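Local coordinates for protein enolase (alpha proteobacterium BAL199, PDB 3UGV) that probably catalyses a magnesium-dependent reaction that starts by taking a proton from the carbon beside a substrate carboxylate, as in mandelate racemase-like enolases, at residues K84-A89 with A121-I126; D109-S114 with I126-V131; I59-E64 with D132-D137; Y74-V79 with S350-I355; P299-I304 with P330-H335. All coordinates share one frame; numbering follows the deposited sequence.

Contact 1 (K84-A89 with A121-I126)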
# COMPACT_ATOMS: atom_id res chain seq x y z
N LYS F 84 -7.39 29.04 -35.05
CA LYS F 84 -8.38 30.11 -34.87
C LYS F 84 -8.79 30.33 -33.41
O LYS F 84 -9.52 31.27 -33.11
CB LYS F 84 -9.63 29.84 -35.71
CG LYS F 84 -9.41 29.87 -37.20
CD LYS F 84 -10.70 29.56 -37.93
CE LYS F 84 -11.40 28.36 -37.30
NZ LYS F 84 -12.59 27.95 -38.09
N TYR F 85 -8.33 29.46 -32.52
CA TYR F 85 -8.55 29.70 -31.10
C TYR F 85 -7.25 30.21 -30.48
O TYR F 85 -7.27 31.10 -29.63
CB TYR F 85 -9.01 28.44 -30.36
CG TYR F 85 -9.88 27.47 -31.13
CD1 TYR F 85 -10.80 27.92 -32.08
CD2 TYR F 85 -9.79 26.11 -30.90
CE1 TYR F 85 -11.60 27.01 -32.79
CE2 TYR F 85 -10.56 25.20 -31.59
CZ TYR F 85 -11.47 25.65 -32.53
OH TYR F 85 -12.23 24.71 -33.20
N LEU F 86 -6.14 29.64 -30.92
CA LEU F 86 -4.82 29.92 -30.35
C LEU F 86 -4.28 31.29 -30.71
O LEU F 86 -3.69 31.97 -29.87
CB LEU F 86 -3.80 28.84 -30.73
CG LEU F 86 -4.08 27.46 -30.12
CD1 LEU F 86 -3.24 26.38 -30.80
CD2 LEU F 86 -3.88 27.48 -28.61
N VAL F 87 -4.45 31.70 -31.97
CA VAL F 87 -4.00 33.03 -32.39
C VAL F 87 -4.64 34.16 -31.56
O VAL F 87 -3.94 35.03 -31.04
CB VAL F 87 -4.23 33.27 -33.88
CG1 VAL F 87 -4.39 34.75 -34.16
CG2 VAL F 87 -3.08 32.67 -34.68
N PRO F 88 -5.98 34.16 -31.44
CA PRO F 88 -6.58 35.19 -30.59
C PRO F 88 -6.09 35.06 -29.15
O PRO F 88 -5.86 36.07 -28.51
CB PRO F 88 -8.08 34.88 -30.67
CG PRO F 88 -8.25 34.17 -31.96
CD PRO F 88 -7.00 33.35 -32.12
N ALA F 89 -5.94 33.84 -28.66
CA ALA F 89 -5.46 33.65 -27.29
C ALA F 89 -4.07 34.26 -27.11
O ALA F 89 -3.78 34.86 -26.08
CB ALA F 89 -5.44 32.18 -26.93
N ALA F 121 -4.91 22.67 -18.12
CA ALA F 121 -4.50 21.78 -19.20
C ALA F 121 -5.17 22.21 -20.50
O ALA F 121 -6.06 23.06 -20.49
CB ALA F 121 -4.81 20.32 -18.85
N GLY F 122 -4.75 21.62 -21.62
CA GLY F 122 -5.39 21.88 -22.89
C GLY F 122 -4.99 23.19 -23.55
O GLY F 122 -3.85 23.63 -23.42
N LEU F 123 -5.94 23.81 -24.25
CA LEU F 123 -5.66 25.02 -25.04
C LEU F 123 -4.98 26.14 -24.25
O LEU F 123 -4.15 26.85 -24.81
CB LEU F 123 -6.94 25.54 -25.71
CG LEU F 123 -7.52 24.63 -26.80
CD1 LEU F 123 -9.00 24.93 -27.06
CD2 LEU F 123 -6.70 24.71 -28.09
N SER F 124 -5.33 26.29 -22.97
CA SER F 124 -4.72 27.31 -22.11
C SER F 124 -3.20 27.12 -22.03
O SER F 124 -2.43 28.05 -22.26
CB SER F 124 -5.29 27.26 -20.69
OG SER F 124 -6.71 27.25 -20.67
N MET F 125 -2.80 25.91 -21.67
CA MET F 125 -1.41 25.52 -21.54
C MET F 125 -0.66 25.78 -22.86
O MET F 125 0.47 26.28 -22.86
CB MET F 125 -1.33 24.04 -21.15
CG MET F 125 0.08 23.47 -20.98
SD MET F 125 1.07 24.48 -19.87
CE MET F 125 1.50 23.26 -18.63
N ILE F 126 -1.31 25.46 -23.98
CA ILE F 126 -0.69 25.59 -25.29
C ILE F 126 -0.35 27.03 -25.69
O ILE F 126 0.71 27.29 -26.27
CB ILE F 126 -1.54 24.90 -26.38
CG1 ILE F 126 -1.63 23.40 -26.08
CG2 ILE F 126 -0.92 25.12 -27.75
CD1 ILE F 126 -2.33 22.61 -27.13
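L86 and L123 bring their branched ends together with nearly the same torsions: in each, CG stands opposite the carbonyl carbon and beside the backbone N (chi1 -67° in both). The contact belongs to the helical part of the N-terminal domain of the mandelate racemase/muconate lactonizing enzyme family, where helix 83-97 lies against the start of helix 123-142. Methyl CD2 of L123 comes against the side of methyl CD2 of L86, 4.0 Å apart. The other L123 methyl, CD1, reaches the ring of Y85, with Y85 CD2 4.1 Å from L123 CD1. It comes in at a slant to that ring. One turn on, I126 offers CG2, the branch opposite its backbone N, and this methyl faces the fork of L86, almost equally far from both arms. I126 CG2 lies 3.9 Å from L86 CD2 and 4.0 Å from L86 CD1. G122, with a positive phi, is the N-cap that starts the second helix, and its O accepts from I126 N at 3.2 Å.

No hydrogen bond joins the two segments, and the four touching side chains are buried. The hydroxyl of Y85 turns instead to D92 of the second subunit, and K84 forms a salt bridge with the same carboxylate. L123 packs on L123 of that subunit, so the seam between these helices continues directly into the subunit interface. L86 CD2 also lies over the backbone of the first turn of helix 123-142, 3.9 Å from L123 O.

Contact 2 (D109-S114 with I126-V131)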
# COMPACT_ATOMS: atom_id res chain seq x y z
N ASP F 109 3.79 32.17 -14.97
CA ASP F 109 2.78 32.24 -13.91
C ASP F 109 1.59 33.14 -14.27
O ASP F 109 0.44 32.73 -14.09
CB ASP F 109 3.41 32.67 -12.59
CG ASP F 109 2.36 32.91 -11.51
OD1 ASP F 109 1.90 31.90 -10.92
OD2 ASP F 109 2.01 34.09 -11.26
N LYS F 110 1.87 34.33 -14.79
CA LYS F 110 0.81 35.28 -15.17
C LYS F 110 -0.10 34.79 -16.30
O LYS F 110 -1.31 35.00 -16.25
CB LYS F 110 1.40 36.65 -15.55
CG LYS F 110 2.20 37.34 -14.44
CD LYS F 110 2.87 38.63 -14.95
CE LYS F 110 3.68 39.31 -13.85
NZ LYS F 110 4.23 40.62 -14.30
N THR F 111 0.47 34.16 -17.32
CA THR F 111 -0.33 33.61 -18.42
C THR F 111 -1.24 32.46 -17.97
O THR F 111 -2.41 32.41 -18.36
CB THR F 111 0.54 33.16 -19.61
OG1 THR F 111 1.42 32.10 -19.20
CG2 THR F 111 1.35 34.33 -20.14
N ARG F 112 -0.72 31.55 -17.16
CA ARG F 112 -1.51 30.44 -16.64
C ARG F 112 -2.61 30.88 -15.67
O ARG F 112 -3.70 30.31 -15.66
CB ARG F 112 -0.62 29.38 -16.00
CG ARG F 112 0.25 28.64 -17.00
CD ARG F 112 0.96 27.46 -16.36
NE ARG F 112 0.27 26.19 -16.59
CZ ARG F 112 0.34 25.15 -15.77
NH1 ARG F 112 1.08 25.24 -14.66
NH2 ARG F 112 -0.31 24.03 -16.04
N LYS F 113 -2.32 31.89 -14.84
CA LYS F 113 -3.35 32.44 -13.95
C LYS F 113 -4.50 33.07 -14.73
O LYS F 113 -5.65 32.95 -14.33
CB LYS F 113 -2.77 33.48 -12.99
CG LYS F 113 -2.00 32.93 -11.80
CD LYS F 113 -1.63 34.08 -10.83
CE LYS F 113 -0.55 33.68 -9.82
NZ LYS F 113 -0.95 32.57 -8.90
N SER F 114 -4.19 33.76 -15.83
CA SER F 114 -5.22 34.47 -16.59
C SER F 114 -6.30 33.53 -17.15
O SER F 114 -7.44 33.95 -17.38
CB SER F 114 -4.61 35.31 -17.71
OG SER F 114 -4.21 34.50 -18.81
N ILE F 126 -1.31 25.46 -23.98
CA ILE F 126 -0.69 25.59 -25.29
C ILE F 126 -0.35 27.03 -25.69
O ILE F 126 0.71 27.29 -26.27
CB ILE F 126 -1.54 24.90 -26.38
CG1 ILE F 126 -1.63 23.40 -26.08
CG2 ILE F 126 -0.92 25.12 -27.75
CD1 ILE F 126 -2.33 22.61 -27.13
N ALA F 127 -1.23 27.97 -25.37
CA ALA F 127 -0.96 29.36 -25.68
C ALA F 127 0.19 29.85 -24.81
O ALA F 127 1.13 30.48 -25.31
CB ALA F 127 -2.17 30.22 -25.47
N ALA F 128 0.13 29.53 -23.52
CA ALA F 128 1.20 29.90 -22.60
C ALA F 128 2.56 29.29 -22.97
O ALA F 128 3.58 29.94 -22.80
CB ALA F 128 0.84 29.54 -21.17
N SER F 129 2.56 28.05 -23.45
CA SER F 129 3.81 27.36 -23.80
C SER F 129 4.50 28.04 -24.98
O SER F 129 5.73 28.17 -25.01
CB SER F 129 3.56 25.88 -24.11
OG SER F 129 3.18 25.16 -22.95
N GLY F 130 3.70 28.48 -25.94
CA GLY F 130 4.21 29.20 -27.10
C GLY F 130 4.86 30.52 -26.73
O GLY F 130 5.89 30.91 -27.31
N VAL F 131 4.24 31.23 -25.79
CA VAL F 131 4.80 32.48 -25.30
C VAL F 131 6.09 32.16 -24.58
O VAL F 131 7.11 32.81 -24.80
CB VAL F 131 3.85 33.16 -24.29
CG1 VAL F 131 4.59 34.22 -23.50
CG2 VAL F 131 2.63 33.73 -25.01
O HOH W 1 4.05 31.75 -20.64
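T111 presses its hydroxyl against the methyl of A128, with T111 OG1 3.3 Å from A128 CB. T111 CB follows at 4.0 Å from the same methyl, A128 CB, and the aliphatic part of R112 adds a looser touch, R112 CG to A128 CB at 4.3 Å. A single water spans the polar side of this meeting: it gives a hydrogen to A128 O at 2.9 Å and is hydrogen-bonded to T111 OG1 at 3.0 Å. The hydroxyl points this way because T111 OG1 sits between the backbone N and the carbonyl carbon (chi1 62°). From there its proton can go to I107 O, the stronger partner one turn earlier in the same helix, or be shared with Y108 O; the water is a further partner.

Helices 104-114 and 123-142 are successive long helices of the family's N-terminal domain. At A128 their backbones come close, the CA atoms of T111 and A128 being 5.8 Å apart. Such an approach is possible because the residue facing T111 has no more than a methyl.

Further out, S114 OG donates to T111 O at 2.8 Å, coming in tilted from the carbonyl plane and closing a side-chain-to-main-chain bond three residues back. On a neighbouring flank, A127 and V131 touch M93 and L90 of helix 83-97. S129, pointing away from T111, bonds through OG to M125 O and only weakly to M302 O of the barrel domain.

Contact 3 (I59-E64 with D132-D137)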
# COMPACT_ATOMS: atom_id res chain seq x y z
N ILE F 59 2.16 27.75 -35.90
CA ILE F 59 1.99 29.15 -35.53
C ILE F 59 3.38 29.75 -35.27
O ILE F 59 4.09 29.32 -34.36
CB ILE F 59 1.08 29.31 -34.30
CG1 ILE F 59 -0.33 28.83 -34.64
CG2 ILE F 59 1.06 30.77 -33.83
CD1 ILE F 59 -1.21 28.58 -33.43
N LEU F 60 3.77 30.72 -36.09
CA LEU F 60 5.04 31.42 -35.94
C LEU F 60 4.87 32.58 -34.97
O LEU F 60 3.96 33.40 -35.12
CB LEU F 60 5.53 31.95 -37.29
CG LEU F 60 6.41 31.04 -38.16
CD1 LEU F 60 5.74 29.73 -38.45
CD2 LEU F 60 6.78 31.73 -39.46
N ILE F 61 5.75 32.67 -33.99
CA ILE F 61 5.61 33.64 -32.92
C ILE F 61 6.81 34.56 -32.85
O ILE F 61 7.95 34.10 -32.78
CB ILE F 61 5.43 32.94 -31.57
CG1 ILE F 61 4.13 32.15 -31.57
CG2 ILE F 61 5.50 33.94 -30.41
CD1 ILE F 61 3.99 31.21 -30.41
N ASP F 62 6.56 35.87 -32.88
CA ASP F 62 7.60 36.89 -32.82
C ASP F 62 7.35 37.86 -31.66
O ASP F 62 6.30 38.49 -31.58
CB ASP F 62 7.64 37.69 -34.12
CG ASP F 62 8.46 37.01 -35.20
OD1 ASP F 62 9.71 37.13 -35.15
OD2 ASP F 62 7.86 36.39 -36.10
N ILE F 63 8.33 37.97 -30.77
CA ILE F 63 8.26 38.89 -29.65
C ILE F 63 9.09 40.12 -29.98
O ILE F 63 10.18 40.00 -30.54
CB ILE F 63 8.87 38.27 -28.38
CG1 ILE F 63 8.11 37.02 -27.97
CG2 ILE F 63 8.82 39.25 -27.24
CD1 ILE F 63 6.70 37.30 -27.57
N GLU F 64 8.55 41.30 -29.67
CA GLU F 64 9.33 42.54 -29.70
C GLU F 64 9.56 43.01 -28.27
O GLU F 64 8.65 42.94 -27.45
CB GLU F 64 8.58 43.64 -30.47
CG GLU F 64 8.31 43.34 -31.94
CD GLU F 64 7.89 44.58 -32.73
OE1 GLU F 64 7.92 45.70 -32.17
OE2 GLU F 64 7.54 44.42 -33.92
N ASP F 132 6.05 31.13 -23.74
CA ASP F 132 7.21 30.76 -22.94
C ASP F 132 8.46 30.52 -23.80
O ASP F 132 9.53 31.04 -23.49
CB ASP F 132 6.90 29.52 -22.10
CG ASP F 132 7.99 29.20 -21.10
OD1 ASP F 132 8.06 29.89 -20.05
OD2 ASP F 132 8.77 28.25 -21.35
N MET F 133 8.31 29.73 -24.86
CA MET F 133 9.44 29.44 -25.74
C MET F 133 10.01 30.69 -26.40
O MET F 133 11.22 30.90 -26.40
CB MET F 133 9.06 28.41 -26.80
CG MET F 133 8.87 27.03 -26.22
SD MET F 133 8.40 25.86 -27.48
CE MET F 133 6.69 26.29 -27.74
N ALA F 134 9.13 31.52 -26.96
CA ALA F 134 9.55 32.79 -27.55
C ALA F 134 10.28 33.67 -26.55
O ALA F 134 11.33 34.24 -26.85
CB ALA F 134 8.34 33.53 -28.12
N VAL F 135 9.72 33.79 -25.35
CA VAL F 135 10.28 34.67 -24.34
C VAL F 135 11.66 34.19 -23.88
O VAL F 135 12.56 34.99 -23.62
CB VAL F 135 9.32 34.83 -23.15
CG1 VAL F 135 10.04 35.40 -21.94
CG2 VAL F 135 8.18 35.73 -23.55
N TRP F 136 11.84 32.89 -23.79
CA TRP F 136 13.13 32.36 -23.39
C TRP F 136 14.14 32.61 -24.50
O TRP F 136 15.32 32.84 -24.24
CB TRP F 136 13.06 30.87 -23.10
CG TRP F 136 12.72 30.51 -21.68
CD1 TRP F 136 11.52 30.04 -21.23
CD2 TRP F 136 13.59 30.57 -20.54
NE1 TRP F 136 11.58 29.82 -19.88
CE2 TRP F 136 12.84 30.13 -19.43
CE3 TRP F 136 14.92 30.96 -20.35
CZ2 TRP F 136 13.38 30.06 -18.15
CZ3 TRP F 136 15.45 30.89 -19.07
CH2 TRP F 136 14.69 30.44 -17.99
N ASP F 137 13.68 32.53 -25.75
CA ASP F 137 14.56 32.81 -26.87
C ASP F 137 15.01 34.25 -26.82
O ASP F 137 16.18 34.55 -27.02
CB ASP F 137 13.90 32.51 -28.23
CG ASP F 137 14.78 32.91 -29.40
OD1 ASP F 137 15.85 32.28 -29.60
OD2 ASP F 137 14.41 33.85 -30.13
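Strand 59-64 passes over helix 132-137 at 45°, the two running in broadly the same sense, with axes 8.4 Å apart at their closest. I63 and A134 are the nearest pair of residues, CA to CA 6.6 Å. This is the helix-on-sheet layer of the N-terminal domain: the strand is the middle one of a three-stranded antiparallel sheet, and helix 123-142 lies across one face of it.

Alternation along the strand sends I61 and I63 to the helix side and D62 to the other. The two isoleucines converge on one methyl. I63 brings CG1 within 3.5 Å of A134 CB, and I61 brings CG2 within 3.7 Å of A134 CB. The branches differ although the first torsions agree (chi1 -61° for I63, -64° for I61): I63 uses the arm lying beside its backbone N, I61 the methyl opposite it. I63 CD1 then folds back, since chi2 is -65°, and comes to 4.1 Å from A134 CB. V135 stays at the margin, its backbone N the nearest part to I63 CG1, while its side chain reaches P104 and I107.

L90 of helix 83-97 also touches I61, and L33 of strand 30-47 touches both I61 and I63. On the far side of the strand, D62 bonds to W379.

D137 is bound by R141, L375 N and R72 N, and D132 by S308, none of them in these two segments. Only carbon atoms touch between the side chains that meet here. The small alanine lets the helix settle close to the strand, and the fit rests on methyl and methylene surfaces alone.

Contact 4 (Y74-V79 with S350-I355)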
# COMPACT_ATOMS: atom_id res chain seq x y z
N TYR F 74 8.01 28.68 -32.41
CA TYR F 74 6.82 28.27 -33.13
C TYR F 74 6.05 27.19 -32.39
O TYR F 74 6.60 26.49 -31.53
CB TYR F 74 7.17 27.81 -34.56
CG TYR F 74 8.04 26.57 -34.63
CD1 TYR F 74 7.49 25.30 -34.58
CD2 TYR F 74 9.41 26.69 -34.75
CE1 TYR F 74 8.29 24.17 -34.66
CE2 TYR F 74 10.22 25.56 -34.82
CZ TYR F 74 9.66 24.31 -34.77
OH TYR F 74 10.48 23.20 -34.85
N LEU F 75 4.78 27.07 -32.71
CA LEU F 75 3.93 26.04 -32.15
C LEU F 75 3.55 25.08 -33.27
O LEU F 75 3.42 25.50 -34.43
CB LEU F 75 2.67 26.66 -31.55
CG LEU F 75 2.80 27.30 -30.17
CD1 LEU F 75 1.62 28.20 -29.92
CD2 LEU F 75 2.86 26.23 -29.11
N GLU F 76 3.37 23.81 -32.92
CA GLU F 76 2.87 22.82 -33.86
C GLU F 76 1.63 22.17 -33.26
O GLU F 76 1.72 21.13 -32.62
CB GLU F 76 3.93 21.75 -34.11
CG GLU F 76 5.29 22.32 -34.43
CD GLU F 76 6.29 21.25 -34.79
OE1 GLU F 76 6.26 20.77 -35.94
OE2 GLU F 76 7.10 20.89 -33.90
N PRO F 77 0.46 22.80 -33.49
CA PRO F 77 -0.79 22.43 -32.82
C PRO F 77 -1.62 21.30 -33.47
O PRO F 77 -2.71 21.02 -32.96
CB PRO F 77 -1.58 23.74 -32.86
CG PRO F 77 -1.15 24.37 -34.14
CD PRO F 77 0.31 23.98 -34.35
N TYR F 78 -1.12 20.68 -34.54
CA TYR F 78 -1.77 19.48 -35.10
C TYR F 78 -3.02 19.74 -35.93
O TYR F 78 -3.10 19.35 -37.09
CB TYR F 78 -2.15 18.52 -33.98
CG TYR F 78 -1.06 17.60 -33.51
CD1 TYR F 78 -0.87 16.37 -34.12
CD2 TYR F 78 -0.23 17.95 -32.44
CE1 TYR F 78 0.11 15.51 -33.70
CE2 TYR F 78 0.77 17.09 -32.00
CZ TYR F 78 0.93 15.86 -32.64
OH TYR F 78 1.91 14.98 -32.24
N VAL F 79 -4.02 20.38 -35.31
CA VAL F 79 -5.29 20.61 -35.98
C VAL F 79 -5.37 22.05 -36.46
O VAL F 79 -5.40 22.98 -35.65
CB VAL F 79 -6.50 20.28 -35.07
CG1 VAL F 79 -6.41 18.86 -34.58
CG2 VAL F 79 -6.55 21.19 -33.88
N SER F 350 11.47 16.70 -39.96
CA SER F 350 11.74 17.93 -40.71
C SER F 350 10.46 18.61 -41.22
O SER F 350 10.49 19.39 -42.18
CB SER F 350 12.72 17.66 -41.86
OG SER F 350 12.27 16.60 -42.68
N TRP F 351 9.36 18.33 -40.55
CA TRP F 351 8.06 18.88 -40.92
C TRP F 351 8.04 20.40 -40.91
O TRP F 351 7.34 21.01 -41.71
CB TRP F 351 6.98 18.31 -40.00
CG TRP F 351 6.92 16.80 -40.05
CD1 TRP F 351 7.57 15.98 -40.93
CD2 TRP F 351 6.20 15.95 -39.16
NE1 TRP F 351 7.28 14.67 -40.65
CE2 TRP F 351 6.44 14.62 -39.57
CE3 TRP F 351 5.36 16.18 -38.06
CZ2 TRP F 351 5.87 13.53 -38.92
CZ3 TRP F 351 4.80 15.09 -37.42
CH2 TRP F 351 5.06 13.78 -37.85
N ALA F 352 8.83 21.00 -40.01
CA ALA F 352 8.88 22.46 -39.90
C ALA F 352 10.09 23.13 -40.58
O ALA F 352 10.19 24.36 -40.58
CB ALA F 352 8.79 22.90 -38.43
N ASP F 353 10.97 22.34 -41.18
CA ASP F 353 12.16 22.88 -41.88
C ASP F 353 11.87 23.96 -42.93
O ASP F 353 12.66 24.89 -43.12
CB ASP F 353 12.96 21.74 -42.54
CG ASP F 353 13.92 21.07 -41.58
OD1 ASP F 353 13.82 21.32 -40.36
OD2 ASP F 353 14.78 20.29 -42.05
N PRO F 354 10.75 23.83 -43.66
CA PRO F 354 10.51 24.81 -44.73
C PRO F 354 10.44 26.26 -44.26
O PRO F 354 10.84 27.14 -45.01
CB PRO F 354 9.18 24.36 -45.32
CG PRO F 354 9.16 22.88 -45.10
CD PRO F 354 9.83 22.68 -43.76
N ILE F 355 9.98 26.51 -43.03
CA ILE F 355 9.88 27.89 -42.54
C ILE F 355 11.14 28.39 -41.84
O ILE F 355 11.17 29.50 -41.33
CB ILE F 355 8.64 28.09 -41.64
CG1 ILE F 355 8.60 27.05 -40.53
CG2 ILE F 355 7.37 28.02 -42.46
CD1 ILE F 355 9.46 27.39 -39.36
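Y74 OH, the tip of a ring that lies against A352, makes a short hydrogen bond to E331 OE1. Beside it, the methyl of A352 meets the far end of the tyrosine: A352 CB is 4.0 Å from Y74 CE1 and 4.0 Å from Y74 OH, approaching at a slant. The ring is swung to this side because Y74 CG stands between the backbone N and the carbonyl carbon (chi1 64°). E76 comes alongside, its CG in plane at the edge of the Y74 ring, and its carboxylate oxygen E76 OE1 lies 4.1 Å from A352 CB. That oxygen takes a hydrogen bond from W56 NE1, while Y329 OH bonds to the backbone N of E76.

The contact joins the two domains of the enolase fold. Segment 74-79 leaves the last strand of the N-terminal sheet, and 350-355 follows strand 346-348 of the barrel domain, opening with a type I turn from S350 to D353. I355 and A352 both reach L58 of strand 52-65. W351 and Y78 each set an edge-to-face ring against W56, and Y78 also stacks on F117 of the second subunit.

Contact 5 (P299-I304 with P330-H335)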
# COMPACT_ATOMS: atom_id res chain seq x y z
N PRO F 299 7.91 14.45 -22.87
CA PRO F 299 7.01 15.61 -22.91
C PRO F 299 7.07 16.37 -24.24
O PRO F 299 8.12 16.45 -24.88
CB PRO F 299 7.51 16.49 -21.77
CG PRO F 299 8.24 15.56 -20.88
CD PRO F 299 8.90 14.57 -21.79
N ASP F 300 5.93 16.91 -24.63
CA ASP F 300 5.78 17.76 -25.79
C ASP F 300 5.80 19.21 -25.30
O ASP F 300 5.15 19.52 -24.30
CB ASP F 300 4.44 17.45 -26.45
CG ASP F 300 4.10 18.39 -27.57
OD1 ASP F 300 3.70 19.53 -27.28
OD2 ASP F 300 4.23 18.00 -28.75
N PHE F 301 6.54 20.09 -25.98
CA PHE F 301 6.76 21.47 -25.48
C PHE F 301 5.53 22.39 -25.43
O PHE F 301 5.47 23.31 -24.61
CB PHE F 301 7.93 22.14 -26.21
CG PHE F 301 9.24 21.46 -25.94
CD1 PHE F 301 9.97 21.76 -24.80
CD2 PHE F 301 9.71 20.47 -26.79
CE1 PHE F 301 11.16 21.12 -24.53
CE2 PHE F 301 10.90 19.82 -26.53
CZ PHE F 301 11.63 20.14 -25.40
N MET F 302 4.56 22.17 -26.31
CA MET F 302 3.36 22.98 -26.22
C MET F 302 2.46 22.54 -25.06
O MET F 302 1.63 23.31 -24.59
CB MET F 302 2.59 23.01 -27.53
CG MET F 302 1.64 21.87 -27.71
SD MET F 302 0.63 22.05 -29.19
CE MET F 302 -0.09 20.41 -29.30
N ARG F 303 2.65 21.31 -24.58
CA ARG F 303 1.78 20.75 -23.54
C ARG F 303 2.42 20.77 -22.15
O ARG F 303 1.74 20.97 -21.16
CB ARG F 303 1.35 19.32 -23.89
CG ARG F 303 0.49 19.19 -25.13
CD ARG F 303 -0.12 17.78 -25.28
NE ARG F 303 -0.80 17.63 -26.57
CZ ARG F 303 -0.28 17.02 -27.64
NH1 ARG F 303 0.93 16.47 -27.59
NH2 ARG F 303 -0.97 16.95 -28.77
N ILE F 304 3.73 20.54 -22.09
CA ILE F 304 4.41 20.49 -20.80
C ILE F 304 4.60 21.88 -20.17
O ILE F 304 4.85 21.99 -18.97
CB ILE F 304 5.78 19.79 -20.89
CG1 ILE F 304 6.26 19.36 -19.49
CG2 ILE F 304 6.81 20.70 -21.55
CD1 ILE F 304 5.69 18.02 -19.03
N PRO F 330 12.31 20.07 -32.48
CA PRO F 330 13.68 19.56 -32.41
C PRO F 330 14.66 20.63 -31.99
O PRO F 330 15.64 20.32 -31.29
CB PRO F 330 13.95 19.10 -33.85
CG PRO F 330 12.62 18.88 -34.43
CD PRO F 330 11.70 19.87 -33.80
N GLU F 331 14.42 21.88 -32.37
CA GLU F 331 15.35 22.95 -31.98
C GLU F 331 15.35 23.26 -30.48
O GLU F 331 16.40 23.16 -29.84
CB GLU F 331 15.13 24.22 -32.82
CG GLU F 331 15.28 23.98 -34.31
CD GLU F 331 14.05 23.31 -34.91
OE1 GLU F 331 12.96 23.37 -34.29
OE2 GLU F 331 14.17 22.72 -36.00
N VAL F 332 14.20 23.63 -29.92
CA VAL F 332 14.10 23.81 -28.47
C VAL F 332 14.50 22.50 -27.82
O VAL F 332 15.23 22.47 -26.82
CB VAL F 332 12.67 24.16 -28.01
CG1 VAL F 332 12.67 24.44 -26.51
CG2 VAL F 332 12.13 25.35 -28.76
N GLY F 333 14.02 21.41 -28.41
CA GLY F 333 14.38 20.09 -27.94
C GLY F 333 15.87 19.88 -27.75
O GLY F 333 16.33 19.52 -26.66
N ALA F 334 16.65 20.11 -28.80
CA ALA F 334 18.09 19.90 -28.70
C ALA F 334 18.72 20.80 -27.63
O ALA F 334 19.63 20.37 -26.89
CB ALA F 334 18.76 20.07 -30.06
N HIS F 335 18.23 22.04 -27.52
CA HIS F 335 18.76 22.95 -26.50
C HIS F 335 18.58 22.43 -25.08
O HIS F 335 19.55 22.32 -24.34
CB HIS F 335 18.18 24.37 -26.65
CG HIS F 335 18.87 25.19 -27.69
ND1 HIS F 335 20.00 25.94 -27.43
CD2 HIS F 335 18.59 25.38 -29.01
CE1 HIS F 335 20.38 26.56 -28.53
NE2 HIS F 335 19.55 26.23 -29.50
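Two short pieces at the C-terminal side of the barrel meet here: the turn of helix that follows strand 296-297 and the helix beginning at P330. F301 from the first supplies most of the surface. V332 CG1 sits over one face of its ring, 4.2 Å from F301 CE1 and displaced toward the rim. Backbone carbon G333 CA comes to 3.7 Å from F301 CZ, at a slant to the ring, the glycine bringing its main chain close to the phenyl. The methyl is aimed at the ring because V332 CG1 lies opposite the backbone N (chi1 -176°). W310 stacks with F301, and M133 of the N-terminal domain touches both F301 and V332.

D300 starts the helical turn. As its N-cap it takes M302 N on OD1 at 2.9 Å, from the anti side and out of the carboxylate plane, with a weak bond from R303 N; D300 O accepts I304 N at 2.8 Å. This fixes the turn that presents F301. The second carboxylate oxygen, OD2, bonds to H327 ND1. The pairing, on loops after the sixth and seventh barrel strands, recalls the Asp-His dyad of mandelate racemase, though such a role here is only inferred.

R303 sits across from D300 with its guanidinium turned so that no N-H points at the carboxylate, a long charge-only pairing of 3.8 Å from NH1 to D300 OD2. R303 NH1 bonds instead to the main-chain O of E277, a magnesium ligand, and NH2 to F117 O of the second subunit.

In the fold
From the N terminus, the loop opened at strand 59-64 is closed by 132-137 in contact 3, and that opened at 74-79 by 350-355 in contact 4; these two loops cross. Between them, 84-89 pairs with 121-126 and 109-114 with 126-131, so contacts 1 and 2 also cross, sharing I126, and both lie within the spans of contacts 3 and 4. Contacts 1 to 3 all use helix 123-142, gathering two helices and the sheet of the N-terminal domain around it. Contact 5 then closes locally in the barrel domain, inside contact 4, which spans the two domains. M125, S129 and M133 of the shared helix reach the 299-304 turn, and contacts 4 and 5 touch where strand 71-75 meets helices 301-304 and 330-337.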